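Local coordinates for protein CurF (Lyngbya majuscula, PDB 5DP2) that probably catalyses the NADPH-dependent formation of the cyclopropane ring in curacin A biosynthesis, as an enoyl reductase-like domain of a polyketide synthase, at residues F50-N55 with L78-E83; Q223-D228 with L247-R252. All blocks are in the same frame, centred on the assembly; numbering follows the deposited sequence.

Contact 1. Residues F50-N55 with L78-E83; sequences FREVLN and LTFGVE. With NAP (NADP nicotinamide-adenine-dinucleotide phosphate), chain B.
In the GroES-like part of this medium-chain reductase fold, the first turn of helix 50-57 is tied to the loop leading into strand 83-91 by a buried carboxylate. Glu52 reaches out on an extended chain, and its OE2 accepts the N-H of Gly81 in a short bond of 2.6 Å, met on the syn side but 30° out of the carboxylate plane. Glycine suits this place because, at its backbone angles (phi 109°), a CB would press against Phe80 O. OE1 accepts a hydrogen bond from water 1 at 2.7 Å, which in turn accepts from Val82 N at 3.0 Å; Asn49 N also donates to OE1. The apolar Val82 CG1 packs 3.6 Å from Glu52 OE2. Farther along the helix, Asn55 CB meets Leu78 CD2 at 4.0 Å. At the helix start, Phe50 N gives NADP O1N a nearly straight bond of 3.0 Å. With CG anti to the backbone N (chi1 -168°), the Phe50 ring lies with one face against NADP C5B, near the rim. A serine here would probably leave C5B without its aromatic cover and open a gap beside the pyrophosphate. Two backbone N-H groups and a water would be expected to stabilise the ionised glutamate.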
# COMPACT_ATOMS: atom_id res chain seq x y z
N PHE A 50 2.35 5.07 4.04
CA PHE A 50 2.82 5.21 5.40
C PHE A 50 4.34 5.00 5.50
O PHE A 50 5.01 5.72 6.26
CB PHE A 50 2.07 4.26 6.33
CG PHE A 50 2.29 4.54 7.78
CD1 PHE A 50 1.73 5.70 8.36
CD2 PHE A 50 3.03 3.69 8.55
CE1 PHE A 50 1.92 5.97 9.71
CE2 PHE A 50 3.20 3.93 9.92
CZ PHE A 50 2.65 5.08 10.49
N ARG A 51 4.90 4.05 4.74
CA ARG A 51 6.37 3.85 4.71
C ARG A 51 7.10 5.15 4.47
O ARG A 51 8.18 5.38 5.01
CB ARG A 51 6.77 2.84 3.56
CG ARG A 51 8.30 2.69 3.32
CD ARG A 51 9.05 2.00 4.43
NE ARG A 51 8.76 0.58 4.45
CZ ARG A 51 9.36 -0.39 3.72
NH1 ARG A 51 10.34 -0.10 2.85
NH2 ARG A 51 8.95 -1.63 3.87
N GLU A 52 6.55 5.97 3.59
CA GLU A 52 7.23 7.22 3.21
C GLU A 52 7.22 8.25 4.33
O GLU A 52 8.17 9.01 4.45
CB GLU A 52 6.59 7.77 1.94
CG GLU A 52 6.84 6.81 0.76
CD GLU A 52 6.06 7.08 -0.47
OE1 GLU A 52 4.85 7.39 -0.39
OE2 GLU A 52 6.65 6.91 -1.57
N VAL A 53 6.16 8.28 5.14
CA VAL A 53 6.18 9.06 6.38
C VAL A 53 7.31 8.57 7.29
O VAL A 53 8.12 9.36 7.78
CB VAL A 53 4.80 9.00 7.08
CG1 VAL A 53 4.85 9.68 8.44
CG2 VAL A 53 3.72 9.64 6.21
N LEU A 54 7.40 7.26 7.49
CA LEU A 54 8.46 6.69 8.32
C LEU A 54 9.84 7.02 7.73
O LEU A 54 10.80 7.26 8.47
CB LEU A 54 8.30 5.17 8.46
CG LEU A 54 6.99 4.65 9.06
CD1 LEU A 54 7.05 3.13 9.13
CD2 LEU A 54 6.73 5.27 10.43
N ASN A 55 9.94 7.02 6.40
CA ASN A 55 11.21 7.35 5.75
C ASN A 55 11.63 8.79 6.07
O ASN A 55 12.78 9.05 6.49
CB ASN A 55 11.10 7.27 4.22
CG ASN A 55 10.91 5.88 3.62
OD1 ASN A 55 10.39 5.80 2.50
ND2 ASN A 55 11.36 4.83 4.29
N LEU A 78 17.19 10.34 -1.58
CA LEU A 78 15.92 9.60 -1.46
C LEU A 78 14.81 10.24 -2.29
O LEU A 78 14.58 11.45 -2.20
CB LEU A 78 15.50 9.56 0.02
CG LEU A 78 14.25 8.72 0.34
CD1 LEU A 78 14.44 7.24 0.07
CD2 LEU A 78 13.86 8.93 1.79
N THR A 79 14.11 9.40 -3.06
CA THR A 79 12.91 9.83 -3.76
C THR A 79 11.68 9.14 -3.15
O THR A 79 11.80 8.21 -2.35
CB THR A 79 13.00 9.55 -5.28
OG1 THR A 79 13.10 8.15 -5.52
CG2 THR A 79 14.21 10.21 -5.91
N PHE A 80 10.52 9.64 -3.55
CA PHE A 80 9.24 9.20 -3.01
C PHE A 80 8.28 8.90 -4.15
O PHE A 80 8.41 9.45 -5.24
CB PHE A 80 8.65 10.29 -2.10
CG PHE A 80 9.58 10.71 -1.01
CD1 PHE A 80 9.63 10.03 0.19
CD2 PHE A 80 10.47 11.77 -1.19
CE1 PHE A 80 10.54 10.36 1.17
CE2 PHE A 80 11.38 12.11 -0.21
CZ PHE A 80 11.41 11.43 0.98
N GLY A 81 7.30 8.07 -3.84
CA GLY A 81 6.24 7.72 -4.78
C GLY A 81 6.41 6.28 -5.23
O GLY A 81 7.06 6.01 -6.27
N VAL A 82 5.86 5.36 -4.45
CA VAL A 82 6.00 3.95 -4.68
C VAL A 82 4.89 3.39 -5.60
O VAL A 82 4.83 2.19 -5.86
CB VAL A 82 6.13 3.17 -3.35
CG1 VAL A 82 7.40 3.57 -2.61
CG2 VAL A 82 4.90 3.34 -2.46
N GLU A 83 4.05 4.29 -6.10
CA GLU A 83 2.95 3.99 -6.99
C GLU A 83 2.46 5.34 -7.52
O GLU A 83 2.70 6.38 -6.91
CB GLU A 83 1.81 3.28 -6.24
CG GLU A 83 1.29 4.08 -5.04
CD GLU A 83 0.13 3.45 -4.28
OE1 GLU A 83 -0.73 2.82 -4.96
OE2 GLU A 83 0.10 3.60 -3.04
PA NAP B . -2.45 3.36 6.56
O1A NAP B . -3.34 4.21 5.72
O2A NAP B . -2.92 2.02 6.99
O5B NAP B . -2.01 4.25 7.81
C5B NAP B . -1.43 3.64 8.98
C4B NAP B . -2.45 2.94 9.84
O4B NAP B . -1.82 2.55 11.04
C3B NAP B . -3.64 3.77 10.20
O3B NAP B . -4.80 3.17 9.61
C2B NAP B . -3.71 3.76 11.74
O2B NAP B . -4.95 3.47 12.33
C1B NAP B . -2.79 2.61 12.10
N9A NAP B . -2.03 2.82 13.33
C8A NAP B . -0.82 3.48 13.45
N7A NAP B . -0.40 3.47 14.74
C5A NAP B . -1.33 2.79 15.43
C6A NAP B . -1.49 2.42 16.80
N6A NAP B . -0.55 2.77 17.70
N1A NAP B . -2.56 1.72 17.14
C2A NAP B . -3.47 1.39 16.22
N3A NAP B . -3.43 1.67 14.91
C4A NAP B . -2.38 2.38 14.53
O3 NAP B . -1.03 3.17 5.82
PN NAP B . -0.63 2.21 4.60
O1N NAP B . 0.29 2.96 3.73
O2N NAP B . -1.86 1.59 3.99
O5D NAP B . 0.22 1.12 5.35
C5D NAP B . -0.45 0.25 6.29
C4D NAP B . 0.61 -0.46 7.17
O4D NAP B . 1.14 -1.53 6.44
C3D NAP B . 1.81 0.42 7.55
O3D NAP B . 2.33 -0.06 8.80
C2D NAP B . 2.78 0.17 6.42
O2D NAP B . 4.12 0.42 6.84
C1D NAP B . 2.51 -1.27 6.09
N1N NAP B . 2.63 -1.76 4.70
C2N NAP B . 3.42 -2.82 4.43
C3N NAP B . 3.56 -3.34 3.15
C7N NAP B . 4.44 -4.51 2.90
O7N NAP B . 4.66 -4.76 1.74
N7N NAP B . 4.92 -5.21 3.97
C4N NAP B . 2.85 -2.74 2.10
C5N NAP B . 2.04 -1.65 2.40
C6N NAP B . 1.94 -1.17 3.71
P2B NAP B . -6.16 4.51 12.43
O1X NAP B . -6.67 4.70 11.01
O2X NAP B . -7.13 3.78 13.32
O3X NAP B . -5.61 5.78 13.02
O HOH W 1 3.80 6.69 -2.75

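Contact 2. Residues Q223-D228 with L247-R252; sequences QGNGVD and LAPGGR
Val227 O accepts the N-H of Ala248 at 2.8 Å, and Asp228 O accepts that of Arg252 at 2.9 Å. CA-H...O contacts supplement both carbonyls, among them Gly251 CA to Asp228 O at 3.3 Å. The small methyl of Ala248 suits its place, since CB sits 3.4 Å from both Asn225 O and Val227 O. Glycine fits at Gly226 for a similar reason, because a CB there would point at the other segment and come tightly against Ala248 N. Between the two donors, Ala248 N and Arg252 N, the second segment makes a type II turn from Ala248 to Gly251, with Gly250 at positive phi, as this turn prefers in its third position. The segments lie at the start of two adjacent parallel strands, 227-232 and 251-255, of the Rossmann-type nucleotide-binding sheet, joined through helix 239-245 as a beta-alpha-beta crossover. Water 2 bridges the segments, donating to Asp228 OD1 at 2.7 Å and to Pro249 O at 2.9 Å, while Asp228 OD2 accepts from Arg161 N. Arg252, bent at chi2 (96°) and chi3, brings NH1 to 3.9 Å from Asp228 CB; its guanidinium is held farther out by a salt bridge to Glu160 and a hydrogen bond to Ala154 O.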
# COMPACT_ATOMS: atom_id res chain seq x y z
N GLN A 223 -16.64 -17.42 20.79
CA GLN A 223 -16.77 -18.48 21.79
C GLN A 223 -15.45 -19.24 21.99
O GLN A 223 -15.40 -20.45 22.17
CB GLN A 223 -17.90 -19.45 21.42
CG GLN A 223 -19.26 -18.79 21.23
CD GLN A 223 -20.12 -18.86 22.48
OE1 GLN A 223 -20.18 -17.90 23.26
NE2 GLN A 223 -20.80 -19.99 22.67
N GLY A 224 -14.36 -18.48 21.96
CA GLY A 224 -13.04 -19.02 22.19
C GLY A 224 -12.40 -19.67 20.98
O GLY A 224 -11.26 -20.09 21.08
N ASN A 225 -13.09 -19.72 19.83
CA ASN A 225 -12.50 -20.39 18.67
C ASN A 225 -11.42 -19.56 18.00
O ASN A 225 -10.45 -20.13 17.50
CB ASN A 225 -13.56 -20.82 17.66
CG ASN A 225 -12.97 -21.60 16.49
OD1 ASN A 225 -13.05 -21.16 15.34
ND2 ASN A 225 -12.37 -22.75 16.78
N GLY A 226 -11.56 -18.25 18.02
CA GLY A 226 -10.59 -17.39 17.34
C GLY A 226 -10.93 -17.18 15.88
O GLY A 226 -12.02 -17.52 15.40
N VAL A 227 -9.97 -16.63 15.15
CA VAL A 227 -10.14 -16.28 13.74
C VAL A 227 -9.20 -17.12 12.87
O VAL A 227 -8.11 -17.57 13.27
CB VAL A 227 -9.93 -14.78 13.49
CG1 VAL A 227 -11.05 -13.97 14.13
CG2 VAL A 227 -8.57 -14.30 13.94
N ASP A 228 -9.63 -17.34 11.63
CA ASP A 228 -8.87 -18.17 10.69
C ASP A 228 -7.68 -17.45 10.04
O ASP A 228 -6.68 -18.11 9.72
CB ASP A 228 -9.79 -18.71 9.60
CG ASP A 228 -10.94 -19.52 10.19
OD1 ASP A 228 -10.65 -20.52 10.86
OD2 ASP A 228 -12.10 -19.09 10.01
N LEU A 247 -5.57 -16.78 17.02
CA LEU A 247 -5.71 -17.60 15.83
C LEU A 247 -6.40 -18.91 16.17
O LEU A 247 -6.02 -19.60 17.14
CB LEU A 247 -4.34 -17.87 15.19
CG LEU A 247 -3.76 -16.66 14.52
CD1 LEU A 247 -2.26 -16.81 14.32
CD2 LEU A 247 -4.42 -16.38 13.19
N ALA A 248 -7.39 -19.28 15.35
CA ALA A 248 -8.00 -20.61 15.40
C ALA A 248 -6.95 -21.67 15.07
O ALA A 248 -5.86 -21.36 14.58
CB ALA A 248 -9.13 -20.63 14.40
N PRO A 249 -7.27 -22.96 15.31
CA PRO A 249 -6.37 -24.03 14.90
C PRO A 249 -5.96 -23.89 13.44
O PRO A 249 -6.81 -23.69 12.57
CB PRO A 249 -7.18 -25.30 15.15
CG PRO A 249 -8.22 -24.91 16.10
CD PRO A 249 -8.47 -23.47 15.98
N GLY A 250 -4.65 -23.97 13.17
CA GLY A 250 -4.16 -23.86 11.81
C GLY A 250 -4.33 -22.48 11.19
O GLY A 250 -4.23 -22.35 9.96
N GLY A 251 -4.55 -21.46 12.00
CA GLY A 251 -4.79 -20.12 11.46
C GLY A 251 -3.57 -19.57 10.73
O GLY A 251 -2.43 -20.00 10.94
N ARG A 252 -3.86 -18.59 9.86
CA ARG A 252 -2.86 -17.96 9.01
C ARG A 252 -2.66 -16.51 9.44
O ARG A 252 -3.61 -15.72 9.47
CB ARG A 252 -3.25 -18.07 7.54
CG ARG A 252 -3.35 -19.52 7.04
CD ARG A 252 -4.75 -20.11 7.05
NE ARG A 252 -5.54 -19.58 5.94
CZ ARG A 252 -6.86 -19.72 5.83
NH1 ARG A 252 -7.58 -20.23 6.82
NH2 ARG A 252 -7.46 -19.30 4.73
O HOH W 2 -8.13 -21.57 11.08

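Contact 1 is wholly buried and touches the cofactor, whereas contact 2 is only partly buried, at the N-terminal ends of two inner strands of the nucleotide-binding sheet; their centres lie about 34 Å apart on opposite sides of the chain's centre. No helix or strand is common to them: 50-55 with 78-83 joins a helix to a loop in the GroES-like part, and 223-228 with 247-252 joins neighbouring strands. The chemistry follows the setting. In contact 1 a carboxylate binds Gly81 N directly and Val82 N through water. In contact 2 backbone carbonyls pair with backbone N-H groups, and the Arg252 guanidinium and Asp228 OD2 have their polar partners outside the segments. Each interface includes one bridging water.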